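Local coordinates for peroxiredoxin (Clostridioides difficile, PDB 6TSB), which hydrolyses chitin through the GH18 chitinase domain covered here and, through a separate peroxiredoxin part, probably reduces peroxides, at residues 225-230 against 234-239; 138-143 against 178-183; 242-247 against 252-257; 25-30 against 34-39. One frame throughout, in Å; residues are numbered along the deposited sequence.

Contact 1. Residues 225-230 against 234-239; sequences LFDSDL and GYSVDA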
loop_
_atom_site.group_PDB
_atom_site.type_symbol
_atom_site.label_atom_id
_atom_site.label_comp_id
_atom_site.label_asym_id
_atom_site.label_seq_id
_atom_site.Cartn_x
_atom_site.Cartn_y
_atom_site.Cartn_z
ATOM N N LEU A 225 1.732 4.331 17.017
ATOM C CA LEU A 225 1.188 5.631 17.492
ATOM C C LEU A 225 0.054 5.336 18.499
ATOM O O LEU A 225 0.057 5.966 19.577
ATOM C CB LEU A 225 0.741 6.481 16.310
ATOM C CG LEU A 225 0.098 7.816 16.670
ATOM C CD1 LEU A 225 1.030 8.680 17.514
ATOM C CD2 LEU A 225 -0.351 8.573 15.424
ATOM N N PHE A 226 -0.801 4.337 18.230
ATOM C CA PHE A 226 -1.876 3.858 19.150
ATOM C C PHE A 226 -1.697 2.368 19.443
ATOM O O PHE A 226 -0.813 1.763 18.841
ATOM C CB PHE A 226 -3.245 4.172 18.558
ATOM C CG PHE A 226 -3.494 5.645 18.376
ATOM C CD1 PHE A 226 -3.727 6.465 19.473
ATOM C CD2 PHE A 226 -3.546 6.206 17.118
ATOM C CE1 PHE A 226 -3.994 7.818 19.305
ATOM C CE2 PHE A 226 -3.783 7.563 16.952
ATOM C CZ PHE A 226 -4.007 8.369 18.044
ATOM N N ASP A 227 -2.468 1.806 20.380
ATOM C CA ASP A 227 -2.408 0.355 20.716
ATOM C C ASP A 227 -3.053 -0.463 19.579
ATOM O O ASP A 227 -3.892 0.113 18.814
ATOM C CB ASP A 227 -3.093 0.052 22.057
ATOM C CG ASP A 227 -2.366 0.538 23.308
ATOM O OD1 ASP A 227 -1.123 0.708 23.249
ATOM O OD2 ASP A 227 -3.052 0.726 24.348
ATOM N N SER A 228 -2.683 -1.752 19.499
ATOM C CA SER A 228 -3.199 -2.796 18.568
ATOM C C SER A 228 -2.801 -4.190 19.088
ATOM O O SER A 228 -2.199 -4.279 20.193
ATOM C CB SER A 228 -2.669 -2.584 17.169
ATOM O OG SER A 228 -1.456 -3.312 16.976
ATOM N N ASP A 229 -3.068 -5.235 18.291
ATOM C CA ASP A 229 -2.679 -6.652 18.555
ATOM C C ASP A 229 -1.167 -6.834 18.413
ATOM O O ASP A 229 -0.629 -7.805 18.979
ATOM C CB ASP A 229 -3.339 -7.631 17.572
ATOM C CG ASP A 229 -4.469 -8.464 18.158
ATOM O OD1 ASP A 229 -4.866 -8.195 19.321
ATOM O OD2 ASP A 229 -4.938 -9.390 17.451
ATOM N N LEU A 230 -0.515 -5.964 17.649
ATOM C CA LEU A 230 0.901 -6.143 17.239
ATOM C C LEU A 230 1.825 -5.178 17.997
ATOM O O LEU A 230 2.982 -5.043 17.588
ATOM C CB LEU A 230 0.962 -5.931 15.725
ATOM C CG LEU A 230 0.145 -6.937 14.916
ATOM C CD1 LEU A 230 0.061 -6.516 13.450
ATOM C CD2 LEU A 230 0.731 -8.341 15.066
ATOM N N GLY A 234 0.900 -1.731 26.923
ATOM C CA GLY A 234 1.407 -0.517 27.602
ATOM C C GLY A 234 2.026 0.501 26.646
ATOM O O GLY A 234 1.664 1.697 26.727
ATOM N N TYR A 235 2.935 0.054 25.771
ATOM C CA TYR A 235 3.815 0.923 24.945
ATOM C C TYR A 235 3.076 1.408 23.696
ATOM O O TYR A 235 2.688 0.603 22.835
ATOM C CB TYR A 235 5.115 0.200 24.587
ATOM C CG TYR A 235 6.034 0.009 25.764
ATOM C CD1 TYR A 235 5.869 -1.057 26.636
ATOM C CD2 TYR A 235 7.052 0.912 26.022
ATOM C CE1 TYR A 235 6.707 -1.229 27.725
ATOM C CE2 TYR A 235 7.896 0.755 27.106
ATOM C CZ TYR A 235 7.720 -0.317 27.963
ATOM O OH TYR A 235 8.549 -0.467 29.035
ATOM N N SER A 236 2.931 2.726 23.605
ATOM C CA SER A 236 2.387 3.450 22.436
ATOM C C SER A 236 2.827 4.924 22.482
ATOM O O SER A 236 2.946 5.499 23.614
ATOM C CB SER A 236 0.887 3.317 22.423
ATOM O OG SER A 236 0.288 4.490 22.944
ATOM N N VAL A 237 3.016 5.566 21.329
ATOM C CA VAL A 237 3.452 6.995 21.301
ATOM C C VAL A 237 2.435 7.816 22.094
ATOM O O VAL A 237 2.865 8.575 22.966
ATOM C CB VAL A 237 3.621 7.554 19.876
ATOM C CG1 VAL A 237 3.881 9.045 19.884
ATOM C CG2 VAL A 237 4.699 6.802 19.093
ATOM N N ASP A 238 1.141 7.642 21.803
ATOM C CA ASP A 238 0.021 8.466 22.339
ATOM C C ASP A 238 0.018 8.410 23.870
ATOM O O ASP A 238 -0.147 9.468 24.492
ATOM C CB ASP A 238 -1.332 7.997 21.781
ATOM C CG ASP A 238 -2.581 8.556 22.459
ATOM O OD1 ASP A 238 -2.866 9.793 22.344
ATOM O OD2 ASP A 238 -3.258 7.752 23.093
ATOM N N ALA A 239 0.133 7.219 24.444
ATOM C CA ALA A 239 0.190 7.018 25.910
ATOM C C ALA A 239 1.428 7.728 26.515
ATOM O O ALA A 239 1.352 8.145 27.695
ATOM C CB ALA A 239 0.166 5.537 26.220
#

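Contact 2. Residues 138-143 against 178-183; sequences WEYPGS and AGTGDR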
loop_
_atom_site.group_PDB
_atom_site.type_symbol
_atom_site.label_atom_id
_atom_site.label_comp_id
_atom_site.label_asym_id
_atom_site.label_seq_id
_atom_site.Cartn_x
_atom_site.Cartn_y
_atom_site.Cartn_z
ATOM N N TRP A 138 20.715 11.407 29.123
ATOM C CA TRP A 138 20.931 10.443 30.225
ATOM C C TRP A 138 19.902 9.314 30.097
ATOM O O TRP A 138 18.685 9.601 30.195
ATOM C CB TRP A 138 20.850 11.229 31.532
ATOM C CG TRP A 138 21.216 10.478 32.764
ATOM C CD1 TRP A 138 21.521 9.156 32.898
ATOM C CD2 TRP A 138 21.229 11.044 34.077
ATOM N NE1 TRP A 138 21.767 8.872 34.211
ATOM C CE2 TRP A 138 21.607 10.015 34.957
ATOM C CE3 TRP A 138 21.016 12.334 34.577
ATOM C CZ2 TRP A 138 21.726 10.236 36.332
ATOM C CZ3 TRP A 138 21.152 12.557 35.928
ATOM C CH2 TRP A 138 21.493 11.517 36.795
ATOM N N GLU A 139 20.371 8.087 29.851
ATOM C CA GLU A 139 19.516 6.949 29.451
ATOM C C GLU A 139 19.733 5.764 30.410
ATOM O O GLU A 139 20.284 4.731 30.042
ATOM C CB GLU A 139 19.778 6.649 27.963
ATOM C CG GLU A 139 19.336 7.768 27.019
ATOM C CD GLU A 139 19.364 7.469 25.521
ATOM O OE1 GLU A 139 19.252 6.293 25.171
ATOM O OE2 GLU A 139 19.487 8.422 24.702
ATOM N N TYR A 140 19.221 5.836 31.643
ATOM C CA TYR A 140 18.257 6.812 32.112
ATOM C C TYR A 140 18.579 7.067 33.577
ATOM O O TYR A 140 19.104 6.201 34.257
ATOM C CB TYR A 140 16.822 6.288 31.908
ATOM C CG TYR A 140 16.417 6.049 30.471
ATOM C CD1 TYR A 140 16.021 7.112 29.676
ATOM C CD2 TYR A 140 16.446 4.786 29.883
ATOM C CE1 TYR A 140 15.687 6.941 28.340
ATOM C CE2 TYR A 140 16.098 4.594 28.548
ATOM C CZ TYR A 140 15.710 5.680 27.772
ATOM O OH TYR A 140 15.383 5.579 26.443
ATOM N N PRO A 141 18.269 8.242 34.142
ATOM C CA PRO A 141 18.464 8.441 35.570
ATOM C C PRO A 141 17.741 7.334 36.347
ATOM O O PRO A 141 16.685 6.941 35.948
ATOM C CB PRO A 141 17.820 9.796 35.861
ATOM C CG PRO A 141 17.750 10.509 34.526
ATOM C CD PRO A 141 17.710 9.416 33.474
ATOM N N GLY A 142 18.366 6.832 37.402
ATOM C CA GLY A 142 17.763 5.851 38.320
ATOM C C GLY A 142 17.855 4.426 37.803
ATOM O O GLY A 142 17.485 3.505 38.559
ATOM N N SER A 143 18.322 4.222 36.572
ATOM C CA SER A 143 18.336 2.890 35.928
ATOM C C SER A 143 19.740 2.566 35.439
ATOM O O SER A 143 20.377 3.461 34.830
ATOM C CB SER A 143 17.354 2.845 34.782
ATOM O OG SER A 143 17.589 1.707 33.959
ATOM N N ALA A 178 16.414 14.319 26.418
ATOM C CA ALA A 178 15.910 13.140 25.700
ATOM C C ALA A 178 15.403 12.175 26.754
ATOM O O ALA A 178 16.210 11.845 27.647
ATOM C CB ALA A 178 17.011 12.502 24.880
ATOM N N GLY A 179 14.144 11.747 26.633
ATOM C CA GLY A 179 13.551 10.728 27.515
ATOM C C GLY A 179 12.338 10.047 26.906
ATOM O O GLY A 179 12.006 10.343 25.761
ATOM N N THR A 180 11.744 9.115 27.648
ATOM C CA THR A 180 10.540 8.363 27.246
ATOM C C THR A 180 9.367 8.906 28.050
ATOM O O THR A 180 9.582 9.796 28.912
ATOM C CB THR A 180 10.754 6.864 27.438
ATOM O OG1 THR A 180 10.739 6.634 28.843
ATOM C CG2 THR A 180 12.050 6.378 26.827
ATOM N N GLY A 181 8.167 8.432 27.726
ATOM C CA GLY A 181 6.922 8.833 28.396
ATOM C C GLY A 181 6.350 7.669 29.170
ATOM O O GLY A 181 5.180 7.763 29.566
ATOM N N ASP A 182 7.111 6.594 29.359
ATOM C CA ASP A 182 6.572 5.397 30.055
ATOM C C ASP A 182 6.526 5.677 31.566
ATOM O O ASP A 182 7.096 6.713 32.002
ATOM C CB ASP A 182 7.305 4.124 29.636
ATOM C CG ASP A 182 8.634 3.858 30.314
ATOM O OD1 ASP A 182 9.162 4.767 30.962
ATOM O OD2 ASP A 182 9.121 2.724 30.186
ATOM N N ARG A 183 5.829 4.807 32.306
ATOM C CA ARG A 183 5.469 4.984 33.739
ATOM C C ARG A 183 6.756 5.028 34.566
ATOM O O ARG A 183 6.911 5.975 35.333
ATOM C CB ARG A 183 4.554 3.848 34.226
ATOM C CG ARG A 183 3.147 3.854 33.631
ATOM C CD ARG A 183 2.080 4.742 34.278
ATOM N NE ARG A 183 0.872 4.815 33.455
ATOM C CZ ARG A 183 -0.020 3.832 33.291
ATOM N NH1 ARG A 183 0.124 2.670 33.907
ATOM N NH2 ARG A 183 -1.064 4.016 32.502
HETATM O O HOH W 1 18.512 13.042 29.641
HETATM O O HOH W 2 16.386 11.278 30.361
#

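Contact 3. Residues 242-247 against 252-257; sequences RNLENA and EKILLG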
loop_
_atom_site.group_PDB
_atom_site.type_symbol
_atom_site.label_atom_id
_atom_site.label_comp_id
_atom_site.label_asym_id
_atom_site.label_seq_id
_atom_site.Cartn_x
_atom_site.Cartn_y
_atom_site.Cartn_z
ATOM N N ARG A 242 0.556 11.494 26.498
ATOM C CA ARG A 242 -0.488 11.765 27.526
ATOM C C ARG A 242 0.141 11.643 28.922
ATOM O O ARG A 242 -0.123 12.529 29.739
ATOM C CB ARG A 242 -1.688 10.817 27.376
ATOM C CG ARG A 242 -2.463 10.971 26.070
ATOM C CD ARG A 242 -2.758 12.408 25.648
ATOM N NE ARG A 242 -3.442 12.416 24.367
ATOM C CZ ARG A 242 -3.660 13.487 23.620
ATOM N NH1 ARG A 242 -3.235 14.681 24.019
ATOM N NH2 ARG A 242 -4.292 13.346 22.458
ATOM N N ASN A 243 0.921 10.580 29.178
ATOM C CA ASN A 243 1.648 10.394 30.456
ATOM C C ASN A 243 2.490 11.636 30.771
ATOM O O ASN A 243 2.385 12.160 31.912
ATOM C CB ASN A 243 2.491 9.128 30.412
ATOM C CG ASN A 243 1.667 7.865 30.460
ATOM O OD1 ASN A 243 0.485 7.872 30.824
ATOM N ND2 ASN A 243 2.310 6.759 30.148
ATOM N N LEU A 244 3.279 12.134 29.809
ATOM C CA LEU A 244 4.122 13.338 30.043
ATOM C C LEU A 244 3.230 14.554 30.312
ATOM O O LEU A 244 3.612 15.392 31.159
ATOM C CB LEU A 244 5.049 13.593 28.853
ATOM C CG LEU A 244 6.194 12.596 28.694
ATOM C CD1 LEU A 244 6.848 12.759 27.348
ATOM C CD2 LEU A 244 7.240 12.743 29.789
ATOM N N GLU A 245 2.106 14.681 29.606
ATOM C CA GLU A 245 1.230 15.893 29.695
ATOM C C GLU A 245 0.574 15.975 31.084
ATOM O O GLU A 245 0.521 17.086 31.640
ATOM C CB GLU A 245 0.173 15.878 28.591
ATOM C CG GLU A 245 0.707 16.377 27.249
ATOM C CD GLU A 245 -0.258 16.216 26.089
ATOM O OE1 GLU A 245 -1.083 15.273 26.129
ATOM O OE2 GLU A 245 -0.190 17.036 25.172
ATOM N N ASN A 246 0.131 14.827 31.612
ATOM C CA ASN A 246 -0.611 14.679 32.887
ATOM C C ASN A 246 0.352 14.766 34.081
ATOM O O ASN A 246 -0.143 15.174 35.174
ATOM C CB ASN A 246 -1.410 13.376 32.898
ATOM C CG ASN A 246 -2.613 13.447 31.989
ATOM O OD1 ASN A 246 -3.176 14.520 31.798
ATOM N ND2 ASN A 246 -2.986 12.317 31.415
ATOM N N ALA A 247 1.644 14.407 33.889
ATOM C CA ALA A 247 2.747 14.610 34.870
ATOM C C ALA A 247 3.287 16.061 34.821
ATOM O O ALA A 247 4.194 16.405 35.611
ATOM C CB ALA A 247 3.823 13.562 34.671
ATOM N N GLU A 252 3.429 21.945 24.108
ATOM C CA GLU A 252 4.264 22.790 23.212
ATOM C C GLU A 252 5.768 22.522 23.374
ATOM O O GLU A 252 6.526 23.155 22.620
ATOM C CB GLU A 252 4.237 24.287 23.564
ATOM C CG GLU A 252 2.918 24.863 24.003
ATOM C CD GLU A 252 2.591 24.738 25.486
ATOM O OE1 GLU A 252 3.011 25.631 26.272
ATOM O OE2 GLU A 252 1.892 23.747 25.846
ATOM N N LYS A 253 6.178 21.843 24.448
ATOM C CA LYS A 253 7.604 21.587 24.776
ATOM C C LYS A 253 7.905 20.133 24.419
ATOM O O LYS A 253 9.081 19.776 24.430
ATOM C CB LYS A 253 7.916 21.904 26.251
ATOM C CG LYS A 253 7.953 23.397 26.618
ATOM C CD LYS A 253 8.567 23.693 27.992
ATOM C CE LYS A 253 8.719 25.170 28.293
ATOM N NZ LYS A 253 9.293 25.408 29.645
ATOM N N ILE A 254 6.887 19.338 24.066
ATOM C CA ILE A 254 7.121 17.940 23.638
ATOM C C ILE A 254 7.481 17.888 22.151
ATOM O O ILE A 254 6.663 18.358 21.341
ATOM C CB ILE A 254 5.925 17.044 23.910
ATOM C CG1 ILE A 254 5.513 17.157 25.380
ATOM C CG2 ILE A 254 6.290 15.626 23.453
ATOM C CD1 ILE A 254 4.665 16.016 25.875
ATOM N N LEU A 255 8.619 17.265 21.825
ATOM C CA LEU A 255 9.022 16.977 20.423
ATOM C C LEU A 255 8.833 15.502 20.186
ATOM O O LEU A 255 9.411 14.713 20.974
ATOM C CB LEU A 255 10.486 17.334 20.205
ATOM C CG LEU A 255 10.815 18.816 20.284
ATOM C CD1 LEU A 255 12.190 19.072 19.676
ATOM C CD2 LEU A 255 9.743 19.647 19.603
ATOM N N LEU A 256 8.046 15.146 19.169
ATOM C CA LEU A 256 7.718 13.726 18.907
ATOM C C LEU A 256 8.845 13.142 18.056
ATOM O O LEU A 256 9.169 13.725 17.012
ATOM C CB LEU A 256 6.353 13.613 18.211
ATOM C CG LEU A 256 5.709 12.227 18.270
ATOM C CD1 LEU A 256 4.192 12.326 18.186
ATOM C CD2 LEU A 256 6.246 11.295 17.200
ATOM N N GLY A 257 9.401 12.032 18.515
ATOM C CA GLY A 257 10.558 11.373 17.895
ATOM C C GLY A 257 10.098 10.271 16.972
ATOM O O GLY A 257 9.287 9.428 17.427
#

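Contact 4. Residues 25-30 against 34-39; sequences IVENAN and INPIVA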
loop_
_atom_site.group_PDB
_atom_site.type_symbol
_atom_site.label_atom_id
_atom_site.label_comp_id
_atom_site.label_asym_id
_atom_site.label_seq_id
_atom_site.Cartn_x
_atom_site.Cartn_y
_atom_site.Cartn_z
ATOM N N ILE A 25 -5.212 18.859 8.689
ATOM C CA ILE A 25 -5.137 20.027 9.634
ATOM C C ILE A 25 -3.933 20.908 9.277
ATOM O O ILE A 25 -2.833 20.374 9.289
ATOM C CB ILE A 25 -4.999 19.554 11.101
ATOM C CG1 ILE A 25 -6.163 18.671 11.559
ATOM C CG2 ILE A 25 -4.797 20.743 12.036
ATOM C CD1 ILE A 25 -5.845 17.851 12.785
ATOM N N VAL A 26 -4.121 22.209 9.022
ATOM C CA VAL A 26 -3.012 23.187 8.773
ATOM C C VAL A 26 -3.038 24.220 9.906
ATOM O O VAL A 26 -3.830 25.173 9.798
ATOM C CB VAL A 26 -3.113 23.878 7.393
ATOM C CG1 VAL A 26 -1.818 24.596 7.017
ATOM C CG2 VAL A 26 -3.532 22.913 6.291
ATOM N N GLU A 27 -2.228 24.026 10.954
ATOM C CA GLU A 27 -2.049 25.013 12.057
ATOM C C GLU A 27 -3.369 25.169 12.835
ATOM O O GLU A 27 -3.981 26.264 12.747
ATOM C CB GLU A 27 -1.564 26.353 11.485
ATOM C CG GLU A 27 -0.946 27.282 12.520
ATOM C CD GLU A 27 0.361 26.787 13.117
ATOM O OE1 GLU A 27 0.690 27.183 14.262
ATOM O OE2 GLU A 27 1.045 25.997 12.436
ATOM N N ASN A 28 -3.782 24.099 13.537
ATOM C CA ASN A 28 -4.870 24.034 14.559
ATOM C C ASN A 28 -5.224 25.432 15.079
ATOM O O ASN A 28 -4.305 26.125 15.554
ATOM C CB ASN A 28 -4.450 23.146 15.737
ATOM C CG ASN A 28 -5.563 22.820 16.713
ATOM O OD1 ASN A 28 -6.137 23.708 17.344
ATOM N ND2 ASN A 28 -5.837 21.536 16.885
ATOM N N ALA A 29 -6.518 25.786 15.066
ATOM C CA ALA A 29 -7.056 27.139 15.365
ATOM C C ALA A 29 -7.023 27.462 16.874
ATOM O O ALA A 29 -7.535 28.545 17.231
ATOM C CB ALA A 29 -8.458 27.265 14.801
ATOM N N ASN A 30 -6.451 26.595 17.731
ATOM C CA ASN A 30 -6.211 26.854 19.186
ATOM C C ASN A 30 -4.695 26.960 19.473
ATOM O O ASN A 30 -4.325 27.137 20.656
ATOM C CB ASN A 30 -6.916 25.803 20.055
ATOM C CG ASN A 30 -8.403 25.687 19.767
ATOM O OD1 ASN A 30 -9.056 26.683 19.462
ATOM N ND2 ASN A 30 -8.956 24.486 19.879
ATOM N N ILE A 34 2.455 28.995 19.003
ATOM C CA ILE A 34 3.037 27.618 18.854
ATOM C C ILE A 34 3.380 27.471 17.375
ATOM O O ILE A 34 2.453 27.308 16.567
ATOM C CB ILE A 34 2.163 26.438 19.357
ATOM C CG1 ILE A 34 1.962 26.464 20.878
ATOM C CG2 ILE A 34 2.751 25.094 18.918
ATOM C CD1 ILE A 34 0.770 25.656 21.375
ATOM N N ASN A 35 4.673 27.547 17.062
ATOM C CA ASN A 35 5.238 27.496 15.689
ATOM C C ASN A 35 6.066 26.217 15.547
ATOM O O ASN A 35 7.287 26.278 15.582
ATOM C CB ASN A 35 6.057 28.766 15.433
ATOM C CG ASN A 35 5.598 29.518 14.203
ATOM O OD1 ASN A 35 5.248 30.699 14.285
ATOM N ND2 ASN A 35 5.582 28.831 13.072
ATOM N N PRO A 36 5.450 25.031 15.323
ATOM C CA PRO A 36 6.093 23.750 15.618
ATOM C C PRO A 36 7.274 23.465 14.681
ATOM O O PRO A 36 7.193 23.811 13.525
ATOM C CB PRO A 36 4.989 22.706 15.420
ATOM C CG PRO A 36 4.074 23.341 14.403
ATOM C CD PRO A 36 4.159 24.838 14.647
ATOM N N ILE A 37 8.334 22.875 15.233
ATOM C CA ILE A 37 9.694 22.876 14.638
ATOM C C ILE A 37 9.992 21.470 14.155
ATOM O O ILE A 37 9.331 20.502 14.621
ATOM C CB ILE A 37 10.782 23.375 15.608
ATOM C CG1 ILE A 37 10.995 22.452 16.807
ATOM C CG2 ILE A 37 10.543 24.811 16.045
ATOM C CD1 ILE A 37 12.224 22.827 17.625
ATOM N N VAL A 38 10.926 21.379 13.216
ATOM C CA VAL A 38 11.433 20.082 12.695
ATOM C C VAL A 38 12.923 20.011 13.012
ATOM O O VAL A 38 13.649 20.981 12.710
ATOM C CB VAL A 38 11.184 19.941 11.186
ATOM C CG1 VAL A 38 11.615 18.577 10.715
ATOM C CG2 VAL A 38 9.725 20.163 10.824
ATOM N N ALA A 39 13.367 18.864 13.490
ATOM C CA ALA A 39 14.765 18.658 13.894
ATOM C C ALA A 39 15.203 17.246 13.538
ATOM O O ALA A 39 14.321 16.377 13.447
ATOM C CB ALA A 39 14.895 18.908 15.373
#

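Contact 1. Residues 225-230 against 234-239
Phe226 overlaps the side chain of Asp238 obliquely, its CE1 3.5 Å from Asp238 CG and its ring plane inclined 52° to the carboxylate. The carboxylate reaches the ring because CG of Asp238 stands anti to the backbone N (chi1 168°). CG of Leu225 covers one face of the same ring toward its rim, and Leu225 turns its CD1 methyl the other way, to within 3.7 Å of Val237 CB.

The backbone supplies the polar link: Asp238 N donates to Leu225 O over 3.0 Å. Close by, Ser236 OG accepts from Ala239 N at 3.1 Å, the classical N-cap of helix 237-246. Two amides of the first helical turn, which lack acceptors inside the helix, are thus satisfied by a loop carbonyl and a serine hydroxyl. OD1 of Asp227 comes 3.4 Å from Ser236 CB, alongside the capping residue. Asp238 has its strongest polar partner elsewhere: its OD1 is hydrogen-bonded to Tyr320 OH of the second subunit, and forms a long, weak ion pair with Arg242 NE. The chemistry therefore implies a helix start held by two hydrogen bonds together with apolar and ring contacts, with a carboxylate that also reaches across to the second subunit.

Contact 2. Residues 138-143 against 178-183
Tyr140 sends its side chain toward Thr180 and Gly179, and its path shows how a loop following a barrel strand can lean on its neighbour. CB leaves a backbone preceded by a cis peptide bond, and CG lies beside the backbone N (chi1 -63°), which carries the ring out over its own chain: Glu139 CB sits above the centre of one face. Along the rim, Tyr140 CE1 approaches Gly179 CA to 4.4 Å, near the ring plane, where the glycine presents no side chain. Tyr140 CZ is 3.8 Å from Thr180 CG2, and the tip, Tyr140 OH, closes to 3.4 Å of Thr180 CG2, the two side chains crossing at about a right angle.

Both segments extend the C-terminal ends of adjacent parallel strands, 133-137 and 174-179, of a TIM barrel. The first carries the DxxDxDxE signature of GH18 chitinases, which closes at Glu139; in relatives that glutamate is the proton donor. Loops at this end of the strands usually form the family's substrate cleft, consistent with a place near the active site.

Thr180 OG1 hydrogen-bonds a PEG molecule probably taken from the crystallisation liquor. Two waters bridge the strand ends: one accepts from Trp138 N at 2.8 Å and also reaches Ala178 O, the other lies 2.9 Å from Trp138 O and 2.8 Å from Ala178 O. Pro141 CG covers one face of the Trp138 indole, which also stacks with Phe105.

Contact 3. Residues 242-247 against 252-257
Leu244 and Ile254 approach each other at a slant, both with CB directed across the gap between helix and strand. Ile254 is the one that extends: CG1 stands anti to the carbonyl carbon (chi1 -53°) and the chain then runs out straight, so the methyl CD1 is its far end. That methyl is the whole of the strand's reach. Ile254 CD1 lies 3.9 Å from Leu244 CB and 4.2 Å from Leu244 CD1, and so meets the leucine near its root as well as at one branch. On the next helical residue, Ile254 CD1 comes 4.2 Å from Glu245 CG, touching the aliphatic part of that side chain.

Beyond CG the glutamate turns polar. Glu245 OE1 takes Arg242 NH1 at 3.1 Å in a salt bridge one helical turn back, using the syn lone pair, with OE1 lying 15° out of the guanidinium plane of Arg242. The charged pair holds the glutamate at its outer end, with its CG beside the isoleucine. Around the apolar pair, Phe202 and Ile192 border Leu244, and Leu204 borders Ile254, so the buried layer continues onto the neighbouring strand. Leu255 to Gly257 pair in parallel with a strand of the second subunit. Helix 237-246 covering strand 254-264, itself parallel to strand 201-204, is the beta-alpha-beta crossover from which the TIM barrel of GH18 enzymes is built.

Contact 4. Residues 25-30 against 34-39
Two oxygens that normally only accept, Glu27 OE1 and Ile34 O, stand just 2.9 Å apart, the strangest feature of the contact. With two acceptors facing each other the pair is not a hydrogen bond, and so short an approach is best regarded as doubtful. The other carboxylate oxygen is easier to understand: Glu27 OE2 lies 4.0 Å from Pro36 CD, a loose touch on the edge of the proline.

Glu27 comes back to the later segment because its chain leaves the backbone anti to N (chi1 -162°) and then bends at chi2 (67°). Its own backbone has positive phi, and the chain next tightens into an Asx turn, with Asn30 N donating to Asn28 OD1 at 2.9 Å. Cys31, between the two segments, forms a disulfide with Cys325 in another crystal structure of this protein, but not here.

The segments thus make a weakly joined, partly exposed loop before the first barrel strand. Ile34 rests on Glu252, at the approach to strand 254-264. Strand 37-43 lies parallel to strand 56-64 and, through Ile37 to Ala39, also to a strand of the second subunit; Asn28 packs on Arg323, and Val38 on Met346, of that subunit.

Overall arrangement
From the N terminus, contact 4 comes first, closing a short loop before strand 37-43. Contact 2 spans a longer stretch, joining the ends of strands 133-137 and 174-179 around helix 154-169. Contact 1 then closes the loop entering helix 237-246, and contact 3 the turn between that helix and strand 254-264. The four follow in series, none nested or crossing. Contacts 1 and 3 share the helix and meet where Val237 packs on Leu256; Asn243 and Leu244 link contact 3 to contact 2, and Glu252 and Leu255 link it to contact 4. Contacts 3 and 4 both pair with strands of the second subunit, consistent with a barrel completed across the dimer.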